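Local coordinates for DUF5348 domain-containing protein (Ruminococcus gnavus, PDB 3NRL) that is of unknown function but folds as a small all-beta domain that pairs with a second copy of itself, at residues G7-D12 with Y18-D23; F37-K42 with V59-S64; V48-E51 with D55-L58. All coordinates share one frame; numbering follows the deposited sequence.

In the fold
All three contacts reach one antiparallel sheet. Contact 1 is the hairpin of strands 6-12 and 17-23, and contact 3 is the hairpin of 44-52 and 56-59; their centres lie about 14 Å apart on opposite sides of the chain's centre, yet they touch where Tyr18 CE2 packs 3.6 Å from Trp56 CB. Contact 2 sets the loop after strand 56-59 against strand 36-41. Its centre is about 10 Å from that of contact 3, which is nested inside it along the chain. Phe37 and Val59 of contact 2 pair by backbone with Val48 and Arg49 of contact 3. Contacts 1 and 2 both reach the second subunit. A sulfate, probably from the crystallisation liquor, lies about 4 Å from the Trp56 side chain.

Contact 1 (G7-D12 with Y18-D23); sequences GTLFYD and YDIRFD
Tyr11 lays its CB over one face of the Tyr18 ring, 3.9 Å from the ring centroid, in a CH-pi contact. The Tyr11 ring then turns its edge toward that face, the centroids 5.2 Å apart and the planes at 56°. With CG trans to the backbone N (chi1 -176°), Tyr11 leads its CD1 across the ring at the CD2-CE2 bond of Tyr18. At the far end of Tyr18, OH is hydrogen-bonded to Asp67, and Trp56 makes a second edge-to-face pair with the ring. Leu9 shares this side of the sheet: its CD1 meets Ile20 CG1 at 4.0 Å, and its CG lies near Tyr18 CD1.

On the other side, Phe10 has CG wedged between its backbone N and carbonyl carbon (chi1 77°), which swings the ring over to the partner strand. There CZ rests 3.7 Å from Asp19 CB, ring and side chain running alongside each other, while the ring edge meets Arg21 N near its plane. Thr8 OG1 lies beside Arg21 CB, but its hydrogen bond goes to the Gly68 carbonyl of the second subunit. Asp12 makes a salt bridge to Arg65 of that subunit.

Two hydrogen-bonded pairs hold the backbones. Phe10 and Asp19 exchange bonds, the one from Asp19 N to Phe10 O measuring 2.7 Å; Thr8 and Arg21 do the same. At the end of the pairing, Gly7 CA comes within 3.2 Å of Arg21 O, and a side chain there would clash with Ile20 and Phe22. Beyond it, Phe22 and Asp23 both face Ser26 in a classic beta bulge. This is an antiparallel beta hairpin within the larger sheet, strand 6-12 also pairing with strand 70-72; Leu9, Tyr11, Tyr18 and Ile20 line one face and Thr8, Phe10, Asp19 and Arg21 the other.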
# COMPACT_ATOMS: atom_id res chain seq x y z
N GLY A 7 6.96 6.59 -1.86
CA GLY A 7 5.66 6.07 -2.25
C GLY A 7 5.29 4.84 -1.45
O GLY A 7 5.97 4.47 -0.50
N THR A 8 4.21 4.19 -1.85
CA THR A 8 3.74 2.99 -1.17
C THR A 8 3.69 1.85 -2.16
O THR A 8 3.21 2.00 -3.28
CB THR A 8 2.35 3.21 -0.58
OG1 THR A 8 1.45 3.62 -1.61
CG2 THR A 8 2.39 4.27 0.49
N LEU A 9 4.18 0.69 -1.72
CA LEU A 9 4.23 -0.51 -2.54
C LEU A 9 2.92 -1.29 -2.45
O LEU A 9 2.36 -1.47 -1.36
CB LEU A 9 5.40 -1.39 -2.07
CG LEU A 9 5.81 -2.61 -2.88
CD1 LEU A 9 6.35 -2.19 -4.25
CD2 LEU A 9 6.87 -3.39 -2.11
N PHE A 10 2.41 -1.75 -3.60
CA PHE A 10 1.16 -2.50 -3.63
C PHE A 10 1.10 -3.42 -4.84
O PHE A 10 1.79 -3.21 -5.83
CB PHE A 10 -0.03 -1.53 -3.62
CG PHE A 10 -0.30 -0.89 -4.96
CD1 PHE A 10 -1.15 -1.50 -5.88
CD2 PHE A 10 0.30 0.31 -5.30
CE1 PHE A 10 -1.39 -0.93 -7.13
CE2 PHE A 10 0.07 0.90 -6.55
CZ PHE A 10 -0.77 0.28 -7.46
N TYR A 11 0.27 -4.45 -4.74
CA TYR A 11 0.13 -5.41 -5.83
C TYR A 11 -1.02 -5.03 -6.75
O TYR A 11 -2.14 -4.78 -6.30
CB TYR A 11 -0.10 -6.82 -5.29
CG TYR A 11 -0.15 -7.88 -6.38
CD1 TYR A 11 0.96 -8.16 -7.16
CD2 TYR A 11 -1.33 -8.58 -6.63
CE1 TYR A 11 0.91 -9.11 -8.19
CE2 TYR A 11 -1.40 -9.54 -7.64
CZ TYR A 11 -0.27 -9.80 -8.42
OH TYR A 11 -0.33 -10.73 -9.42
N ASP A 12 -0.74 -4.98 -8.05
CA ASP A 12 -1.76 -4.63 -9.04
C ASP A 12 -2.32 -5.90 -9.67
O ASP A 12 -1.60 -6.62 -10.36
CB ASP A 12 -1.16 -3.74 -10.12
CG ASP A 12 -2.20 -3.24 -11.10
OD1 ASP A 12 -2.91 -4.08 -11.69
OD2 ASP A 12 -2.31 -2.02 -11.29
N TYR A 18 3.94 -5.75 -8.86
CA TYR A 18 3.81 -4.83 -7.74
C TYR A 18 4.03 -3.46 -8.35
O TYR A 18 4.69 -3.35 -9.39
CB TYR A 18 4.86 -5.13 -6.67
CG TYR A 18 4.35 -6.08 -5.61
CD1 TYR A 18 3.60 -5.60 -4.53
CD2 TYR A 18 4.53 -7.45 -5.74
CE1 TYR A 18 3.03 -6.48 -3.61
CE2 TYR A 18 3.96 -8.33 -4.83
CZ TYR A 18 3.21 -7.84 -3.77
OH TYR A 18 2.64 -8.72 -2.88
N ASP A 19 3.47 -2.43 -7.74
CA ASP A 19 3.63 -1.09 -8.27
C ASP A 19 3.81 -0.13 -7.11
O ASP A 19 3.65 -0.51 -5.95
CB ASP A 19 2.41 -0.71 -9.11
CG ASP A 19 2.65 0.53 -9.96
OD1 ASP A 19 3.81 0.99 -10.06
OD2 ASP A 19 1.67 1.03 -10.55
N ILE A 20 4.14 1.11 -7.42
CA ILE A 20 4.34 2.11 -6.39
C ILE A 20 3.48 3.34 -6.62
O ILE A 20 3.49 3.93 -7.69
CB ILE A 20 5.81 2.56 -6.34
CG1 ILE A 20 6.70 1.38 -5.95
CG2 ILE A 20 5.96 3.72 -5.37
CD1 ILE A 20 8.17 1.66 -6.06
N ARG A 21 2.71 3.70 -5.60
CA ARG A 21 1.87 4.88 -5.68
C ARG A 21 2.62 6.03 -5.03
O ARG A 21 2.90 5.99 -3.82
CB ARG A 21 0.55 4.66 -4.95
CG ARG A 21 -0.27 5.94 -4.86
CD ARG A 21 -1.15 5.95 -3.63
NE ARG A 21 -2.38 5.19 -3.81
CZ ARG A 21 -3.30 5.49 -4.72
NH1 ARG A 21 -3.11 6.54 -5.52
NH2 ARG A 21 -4.41 4.77 -4.82
N PHE A 22 2.94 7.06 -5.81
CA PHE A 22 3.66 8.21 -5.30
C PHE A 22 2.72 9.33 -4.87
O PHE A 22 2.97 10.03 -3.89
CB PHE A 22 4.62 8.76 -6.36
CG PHE A 22 5.74 7.83 -6.71
CD1 PHE A 22 6.69 7.47 -5.76
CD2 PHE A 22 5.87 7.32 -8.00
CE1 PHE A 22 7.75 6.63 -6.08
CE2 PHE A 22 6.92 6.48 -8.33
CZ PHE A 22 7.86 6.13 -7.37
N ASP A 23 1.64 9.49 -5.62
CA ASP A 23 0.67 10.54 -5.33
C ASP A 23 -0.73 9.98 -5.51
O ASP A 23 -0.90 8.84 -5.92
CB ASP A 23 0.89 11.71 -6.30
CG ASP A 23 0.74 13.06 -5.62
OD1 ASP A 23 -0.31 13.30 -5.00
OD2 ASP A 23 1.68 13.87 -5.73

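Contact 2 (F37-K42 with V59-S64); sequences FDVKVK and VGLNVS
Leu61 pushes a single methyl, CD2, against two valines of strand 36-41. The nearer is Val39: CD2 stands 3.7 Å from its CG1 and equally close to its CB, so the methyl rests against the branch point of that side chain, with CG2 a little farther off. From the other valine, Val41, just one methyl takes part, CG2 at 3.9 Å from Leu61 CD2. Val41 and Leu61 run past each other in opposite directions, whereas Val39 meets the leucine at a slant. The contact is entirely apolar, with no hydrogen bond between the two segments.

The backbones stay well apart, the CA atoms of Val39 and Leu61 being 8.4 Å from each other, and the leucine side chain spans the interval. Its CB points toward the strand, and CG, trans to the backbone N (chi1 -180°), carries CD2 on to the valines. Val39 and Val41 alternate with Lys40, whose side chain points away, and so both turn toward the loop.

Further out, strand 36-41 is held on both flanks. Val39 pairs by backbone with Val46, and Asp38 and Lys40 with Arg72 and Arg70; Asp38 also forms a salt bridge to Arg72. Before Leu61, Gly60 turns the chain at phi 112°, where a side chain would be jammed against the preceding carbonyl oxygen. After it, Ser64 OG is hydrogen-bonded to Glu25 of the second subunit, and Val63 packs on Leu24 of that subunit. The contact is loop-on-sheet packing: an irregular segment leaving edge strand 56-59 lays a leucine over alternate residues of an inner strand of the antiparallel sheet.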
# COMPACT_ATOMS: atom_id res chain seq x y z
N PHE A 37 15.21 -0.35 -4.84
CA PHE A 37 14.62 0.78 -4.13
C PHE A 37 14.80 0.53 -2.63
O PHE A 37 15.25 -0.54 -2.24
CB PHE A 37 13.13 0.91 -4.49
CG PHE A 37 12.33 -0.34 -4.24
CD1 PHE A 37 11.84 -0.64 -2.97
CD2 PHE A 37 12.05 -1.22 -5.28
CE1 PHE A 37 11.08 -1.79 -2.74
CE2 PHE A 37 11.30 -2.38 -5.07
CZ PHE A 37 10.81 -2.66 -3.80
N ASP A 38 14.49 1.52 -1.79
CA ASP A 38 14.63 1.36 -0.34
C ASP A 38 13.27 1.13 0.31
O ASP A 38 12.26 1.63 -0.17
CB ASP A 38 15.24 2.60 0.33
CG ASP A 38 16.66 2.89 -0.13
OD1 ASP A 38 17.48 1.96 -0.22
OD2 ASP A 38 16.96 4.08 -0.38
N VAL A 39 13.27 0.39 1.41
CA VAL A 39 12.06 0.13 2.17
C VAL A 39 12.25 0.81 3.52
O VAL A 39 13.30 0.69 4.15
CB VAL A 39 11.83 -1.37 2.45
CG1 VAL A 39 10.65 -1.53 3.43
CG2 VAL A 39 11.53 -2.12 1.15
N LYS A 40 11.22 1.52 3.96
CA LYS A 40 11.28 2.21 5.23
C LYS A 40 11.05 1.21 6.36
O LYS A 40 10.06 0.46 6.36
CB LYS A 40 10.20 3.30 5.28
CG LYS A 40 10.22 4.16 6.53
CD LYS A 40 11.43 5.06 6.56
CE LYS A 40 11.39 5.99 7.77
NZ LYS A 40 10.15 6.82 7.80
N VAL A 41 11.98 1.17 7.30
CA VAL A 41 11.89 0.29 8.45
C VAL A 41 12.14 1.19 9.64
O VAL A 41 13.28 1.59 9.90
CB VAL A 41 12.94 -0.82 8.41
CG1 VAL A 41 12.82 -1.70 9.65
CG2 VAL A 41 12.76 -1.65 7.15
N LYS A 42 11.06 1.52 10.34
CA LYS A 42 11.12 2.42 11.48
C LYS A 42 11.69 3.76 11.01
O LYS A 42 11.02 4.49 10.29
CB LYS A 42 11.97 1.83 12.62
CG LYS A 42 11.77 2.54 13.95
CD LYS A 42 12.52 1.85 15.08
CE LYS A 42 12.31 2.59 16.40
NZ LYS A 42 13.00 1.91 17.54
N VAL A 59 14.82 -9.07 -1.96
CA VAL A 59 16.14 -9.50 -1.55
C VAL A 59 16.65 -8.32 -0.73
O VAL A 59 16.55 -7.17 -1.16
CB VAL A 59 17.09 -9.69 -2.76
CG1 VAL A 59 18.52 -9.88 -2.28
CG2 VAL A 59 16.64 -10.89 -3.59
N GLY A 60 17.16 -8.59 0.46
CA GLY A 60 17.69 -7.53 1.30
C GLY A 60 16.91 -7.24 2.56
O GLY A 60 17.38 -6.50 3.42
N LEU A 61 15.73 -7.82 2.68
CA LEU A 61 14.90 -7.59 3.85
C LEU A 61 13.87 -8.70 4.00
O LEU A 61 13.18 -9.06 3.05
CB LEU A 61 14.20 -6.23 3.72
CG LEU A 61 13.26 -5.77 4.85
CD1 LEU A 61 14.03 -5.61 6.15
CD2 LEU A 61 12.63 -4.44 4.44
N ASN A 62 13.78 -9.25 5.21
CA ASN A 62 12.81 -10.30 5.47
C ASN A 62 11.50 -9.66 5.93
O ASN A 62 11.45 -8.98 6.96
CB ASN A 62 13.34 -11.26 6.54
CG ASN A 62 14.47 -12.13 6.03
OD1 ASN A 62 15.36 -12.52 6.78
ND2 ASN A 62 14.43 -12.46 4.74
N VAL A 63 10.45 -9.84 5.14
CA VAL A 63 9.13 -9.30 5.46
C VAL A 63 8.06 -10.37 5.27
O VAL A 63 8.23 -11.29 4.47
CB VAL A 63 8.78 -8.09 4.57
CG1 VAL A 63 9.71 -6.93 4.86
CG2 VAL A 63 8.88 -8.49 3.11
N SER A 64 6.96 -10.26 6.01
CA SER A 64 5.88 -11.23 5.92
C SER A 64 5.20 -11.14 4.55
O SER A 64 4.76 -12.15 4.00
CB SER A 64 4.84 -10.96 7.01
OG SER A 64 4.26 -9.68 6.85

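Contact 3 (V48-E51 with D55-L58); sequences VRIE and DWYL
The beta hairpin of strands 44-52 and 56-59 gives this contact, its second strand lying at the edge of the chain's antiparallel sheet. Glu51 and Tyr57 form its hydrogen-bonded pair: Glu51 N reaches Tyr57 O at 3.0 Å, and Tyr57 N returns a bond to Glu51 O. Ile50 and Leu58 are the adjoining non-hydrogen-bonded pair, with Leu58 CD2 lying 3.9 Å from Ile50 CB.

On that same side Ile50 CG1 packs 3.8 Å from Trp56 CE3, and the indole NH is hydrogen-bonded to Gly16 O. Phe37 lies against both Ile50 and Leu58, making this the inward face.

The opposite side carries Glu51 and Tyr57. Tyr57 CG sits between its backbone N and carbonyl carbon (chi1 67°), which carries the phenol across to Glu51, whose CB lies over the ring face, 3.5 Å from Tyr57 CZ. The glutamate chain bends at chi2 (-70°), leading its carboxylate back to its own strand and Arg49. A glycine here removes the methylene and the carboxylate, and is likely to leave a gap over the Tyr57 ring and the Arg49 guanidinium without its charged mate. In that salt bridge Arg49 NE donates in the guanidinium plane to the anti lone pair of Glu51 OE2, at 2.7 Å.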
# COMPACT_ATOMS: atom_id res chain seq x y z
N VAL A 48 16.75 -2.76 -1.06
CA VAL A 48 16.25 -4.06 -1.47
C VAL A 48 16.18 -4.14 -2.99
O VAL A 48 16.35 -3.15 -3.69
CB VAL A 48 14.83 -4.34 -0.92
CG1 VAL A 48 14.82 -4.23 0.59
CG2 VAL A 48 13.84 -3.34 -1.51
N ARG A 49 15.92 -5.35 -3.48
CA ARG A 49 15.79 -5.59 -4.91
C ARG A 49 14.58 -6.51 -5.01
O ARG A 49 14.46 -7.46 -4.25
CB ARG A 49 17.04 -6.29 -5.45
CG ARG A 49 17.08 -6.42 -6.97
CD ARG A 49 18.41 -6.97 -7.49
NE ARG A 49 18.60 -8.39 -7.18
CZ ARG A 49 19.49 -8.85 -6.30
NH1 ARG A 49 20.28 -8.02 -5.64
NH2 ARG A 49 19.58 -10.15 -6.08
N ILE A 50 13.66 -6.21 -5.93
CA ILE A 50 12.50 -7.08 -6.06
C ILE A 50 12.78 -8.12 -7.13
O ILE A 50 13.34 -7.82 -8.17
CB ILE A 50 11.21 -6.28 -6.40
CG1 ILE A 50 10.00 -7.22 -6.34
CG2 ILE A 50 11.33 -5.65 -7.79
CD1 ILE A 50 8.68 -6.49 -6.28
N GLU A 51 12.40 -9.36 -6.84
CA GLU A 51 12.64 -10.47 -7.76
C GLU A 51 11.41 -11.37 -7.83
O GLU A 51 10.48 -11.23 -7.04
CB GLU A 51 13.84 -11.30 -7.31
CG GLU A 51 15.16 -10.55 -7.29
CD GLU A 51 15.69 -10.24 -8.68
OE1 GLU A 51 15.05 -10.64 -9.69
OE2 GLU A 51 16.75 -9.58 -8.77
N ASP A 55 6.81 -16.59 -6.51
CA ASP A 55 6.03 -15.39 -6.25
C ASP A 55 7.00 -14.24 -6.00
O ASP A 55 8.18 -14.46 -5.73
CB ASP A 55 5.12 -15.61 -5.03
CG ASP A 55 4.16 -14.46 -4.80
OD1 ASP A 55 3.65 -13.91 -5.79
OD2 ASP A 55 3.92 -14.12 -3.62
N TRP A 56 6.50 -13.01 -6.08
CA TRP A 56 7.34 -11.83 -5.86
C TRP A 56 7.93 -11.81 -4.45
O TRP A 56 7.23 -12.12 -3.47
CB TRP A 56 6.54 -10.55 -6.08
CG TRP A 56 6.03 -10.38 -7.47
CD1 TRP A 56 4.78 -10.67 -7.92
CD2 TRP A 56 6.76 -9.89 -8.59
NE1 TRP A 56 4.68 -10.38 -9.26
CE2 TRP A 56 5.88 -9.90 -9.70
CE3 TRP A 56 8.08 -9.44 -8.78
CZ2 TRP A 56 6.28 -9.47 -10.97
CZ3 TRP A 56 8.47 -9.01 -10.05
CH2 TRP A 56 7.57 -9.04 -11.13
N TYR A 57 9.20 -11.43 -4.33
CA TYR A 57 9.83 -11.36 -3.03
C TYR A 57 10.93 -10.30 -3.04
O TYR A 57 11.36 -9.86 -4.11
CB TYR A 57 10.42 -12.72 -2.64
CG TYR A 57 11.59 -13.17 -3.49
CD1 TYR A 57 12.90 -12.92 -3.09
CD2 TYR A 57 11.38 -13.84 -4.69
CE1 TYR A 57 13.98 -13.35 -3.87
CE2 TYR A 57 12.45 -14.27 -5.48
CZ TYR A 57 13.75 -14.02 -5.05
OH TYR A 57 14.80 -14.45 -5.81
N LEU A 58 11.37 -9.89 -1.86
CA LEU A 58 12.42 -8.88 -1.79
C LEU A 58 13.73 -9.46 -1.30
O LEU A 58 13.77 -10.27 -0.37
CB LEU A 58 11.99 -7.75 -0.85
CG LEU A 58 10.68 -7.03 -1.16
CD1 LEU A 58 10.45 -5.93 -0.13
CD2 LEU A 58 10.73 -6.44 -2.57